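Local coordinates for protein probable tagatose 6-phosphate kinase (Sinorhizobium meliloti, PDB 3TXV) that probably acts as a tagatose-6-phosphate kinase in carbohydrate metabolism, an activity inferred for a GatZ/KbaZ-like protein, at residues I23-S28 against V48-A52. Residues are numbered along the deposited sequence; the frame is centred on the assembly and turned at random.
Sequences IPSICS and VLIEA
The first beta-alpha-beta unit of a TIM barrel brings I26 beside I50, where strands 23-26 and 48-52 run parallel, their axes at 36°. I26 N donates to L49 O at 3.1 Å. E51 N returns a nearly straight bond to I26 O at 3.0 Å. The two bonds flank I50, whose CA also lies 3.6 Å from I26 O. Inside the barrel, the S25 hydroxyl donates to the E51 carboxylate, OG to OE2 at 2.5 Å. It meets the anti side of that oxygen, somewhat out of the carboxylate plane. S25 OG is anti to the backbone N (chi1 -163°), and the E51 chain bends at chi2 (-132°), which brings the two groups together. L49 extends its CD2 methyl to 4.0 Å from I23 CG2, and these side chains cross at about a right angle. E51 OE2 also forms a salt bridge with K127. With an alanine at E51, the S25 hydroxyl and the K127 ammonium would probably lose this shared partner. On the outer face, I26 and I50 pack on helix 31-43, which links the two strands. I26 also touches helix 407-424. Strand 283-288 pairs with the other edge of strand 23-26 and closes the barrel.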
ATOM      1  N   ILE A  23      -3.983   1.457 -13.504  1.00 45.01           N
ATOM      2  CA  ILE A  23      -2.691   1.659 -12.847  1.00 44.24           C
ATOM      3  C   ILE A  23      -2.623   0.943 -11.498  1.00 44.06           C
ATOM      4  O   ILE A  23      -3.603   0.990 -10.709  1.00 43.81           O
ATOM      5  CB  ILE A  23      -2.296   3.150 -12.756  1.00 43.67           C
ATOM      6  CG1 ILE A  23      -0.883   3.288 -12.256  1.00 43.47           C
ATOM      7  CG2 ILE A  23      -3.209   3.927 -11.843  1.00 43.83           C
ATOM      8  CD1 ILE A  23      -0.139   4.468 -12.875  1.00 42.12           C
ATOM      9  N   PRO A  24      -1.510   0.202 -11.266  1.00 43.54           N
ATOM     10  CA  PRO A  24      -1.256  -0.447  -9.970  1.00 43.00           C
ATOM     11  C   PRO A  24      -0.775   0.567  -8.968  1.00 42.36           C
ATOM     12  O   PRO A  24       0.013   1.454  -9.319  1.00 42.13           O
ATOM     13  CB  PRO A  24      -0.141  -1.449 -10.278  1.00 42.78           C
ATOM     14  CG  PRO A  24       0.409  -1.045 -11.537  1.00 43.03           C
ATOM     15  CD  PRO A  24      -0.654  -0.366 -12.312  1.00 43.03           C
ATOM     16  N   SER A  25      -1.279   0.462  -7.746  1.00 41.50           N
ATOM     17  CA  SER A  25      -0.914   1.403  -6.699  1.00 41.27           C
ATOM     18  C   SER A  25      -0.093   0.699  -5.642  1.00 41.39           C
ATOM     19  O   SER A  25      -0.546  -0.265  -5.031  1.00 41.99           O
ATOM     20  CB  SER A  25      -2.164   2.011  -6.085  1.00 40.77           C
ATOM     21  OG  SER A  25      -1.831   3.168  -5.366  1.00 40.44           O
ATOM     22  N   ILE A  26       1.125   1.159  -5.426  1.00 41.66           N
ATOM     23  CA  ILE A  26       1.984   0.490  -4.471  1.00 41.73           C
ATOM     24  C   ILE A  26       2.038   1.286  -3.188  1.00 43.06           C
ATOM     25  O   ILE A  26       2.681   2.340  -3.169  1.00 43.19           O
ATOM     26  CB  ILE A  26       3.410   0.375  -4.993  1.00 41.35           C
ATOM     27  CG1 ILE A  26       3.449   0.016  -6.510  1.00 40.13           C
ATOM     28  CG2 ILE A  26       4.190  -0.531  -4.102  1.00 39.77           C
ATOM     29  CD1 ILE A  26       2.673  -1.242  -6.941  1.00 37.56           C
ATOM     30  N   CYS A  27       1.356   0.811  -2.135  1.00 44.10           N
ATOM     31  CA  CYS A  27       1.523   1.401  -0.803  1.00 46.03           C
ATOM     32  C   CYS A  27       2.312   0.476   0.057  1.00 45.39           C
ATOM     33  O   CYS A  27       1.765  -0.206   0.937  1.00 46.00           O
ATOM     34  CB  CYS A  27       0.212   1.667  -0.080  1.00 46.34           C
ATOM     35  SG  CYS A  27      -1.124   1.707  -1.169  1.00 55.70           S
ATOM     36  N   SER A  28       3.601   0.438  -0.200  1.00 44.64           N
ATOM     37  CA  SER A  28       4.493  -0.121   0.764  1.00 43.99           C
ATOM     38  C   SER A  28       5.551   0.933   1.060  1.00 43.16           C
ATOM     39  O   SER A  28       5.819   1.826   0.255  1.00 42.47           O
ATOM     40  CB  SER A  28       5.080  -1.445   0.270  1.00 44.16           C
ATOM     41  OG  SER A  28       4.963  -2.437   1.288  1.00 45.60           O
ATOM     42  N   VAL A  48       5.463   4.420 -12.385  1.00 42.93           N
ATOM     43  CA  VAL A  48       5.185   3.732 -11.141  1.00 41.23           C
ATOM     44  C   VAL A  48       4.484   4.638 -10.130  1.00 40.77           C
ATOM     45  O   VAL A  48       4.988   5.727  -9.768  1.00 40.40           O
ATOM     46  CB  VAL A  48       6.470   3.146 -10.533  1.00 41.21           C
ATOM     47  CG1 VAL A  48       7.421   4.231 -10.098  1.00 40.71           C
ATOM     48  CG2 VAL A  48       6.159   2.218  -9.381  1.00 41.08           C
ATOM     49  N   LEU A  49       3.319   4.184  -9.670  1.00 39.42           N
ATOM     50  CA  LEU A  49       2.570   4.922  -8.664  1.00 38.35           C
ATOM     51  C   LEU A  49       2.984   4.480  -7.258  1.00 38.35           C
ATOM     52  O   LEU A  49       2.739   3.336  -6.849  1.00 38.31           O
ATOM     53  CB  LEU A  49       1.081   4.707  -8.899  1.00 37.69           C
ATOM     54  CG  LEU A  49       0.084   5.357  -7.971  1.00 36.56           C
ATOM     55  CD1 LEU A  49       0.354   6.833  -7.817  1.00 35.96           C
ATOM     56  CD2 LEU A  49      -1.269   5.145  -8.566  1.00 36.72           C
ATOM     57  N   ILE A  50       3.631   5.365  -6.515  1.00 38.02           N
ATOM     58  CA  ILE A  50       3.916   5.041  -5.120  1.00 38.30           C
ATOM     59  C   ILE A  50       3.172   5.943  -4.116  1.00 38.92           C
ATOM     60  O   ILE A  50       3.226   7.181  -4.199  1.00 38.42           O
ATOM     61  CB  ILE A  50       5.395   5.014  -4.835  1.00 37.67           C
ATOM     62  CG1 ILE A  50       6.034   3.972  -5.708  1.00 38.44           C
ATOM     63  CG2 ILE A  50       5.636   4.631  -3.391  1.00 37.06           C
ATOM     64  CD1 ILE A  50       7.480   4.277  -5.991  1.00 43.74           C
ATOM     65  N   GLU A  51       2.500   5.297  -3.160  1.00 39.29           N
ATOM     66  CA  GLU A  51       1.581   5.976  -2.245  1.00 39.59           C
ATOM     67  C   GLU A  51       2.040   5.885  -0.788  1.00 39.52           C
ATOM     68  O   GLU A  51       2.653   4.918  -0.396  1.00 39.75           O
ATOM     69  CB  GLU A  51       0.169   5.390  -2.393  1.00 39.73           C
ATOM     70  CG  GLU A  51      -0.372   5.400  -3.808  1.00 40.21           C
ATOM     71  CD  GLU A  51      -1.779   5.962  -3.868  1.00 42.90           C
ATOM     72  OE1 GLU A  51      -2.082   6.857  -3.033  1.00 43.20           O
ATOM     73  OE2 GLU A  51      -2.583   5.516  -4.738  1.00 42.36           O
ATOM     74  N   ALA A  52       1.749   6.910  -0.003  1.00 39.93           N
ATOM     75  CA  ALA A  52       1.947   6.891   1.436  1.00 40.75           C
ATOM     76  C   ALA A  52       0.618   7.286   2.115  1.00 41.21           C
ATOM     77  O   ALA A  52      -0.200   7.929   1.469  1.00 41.63           O
ATOM     78  CB  ALA A  52       3.045   7.844   1.791  1.00 40.48           C
TER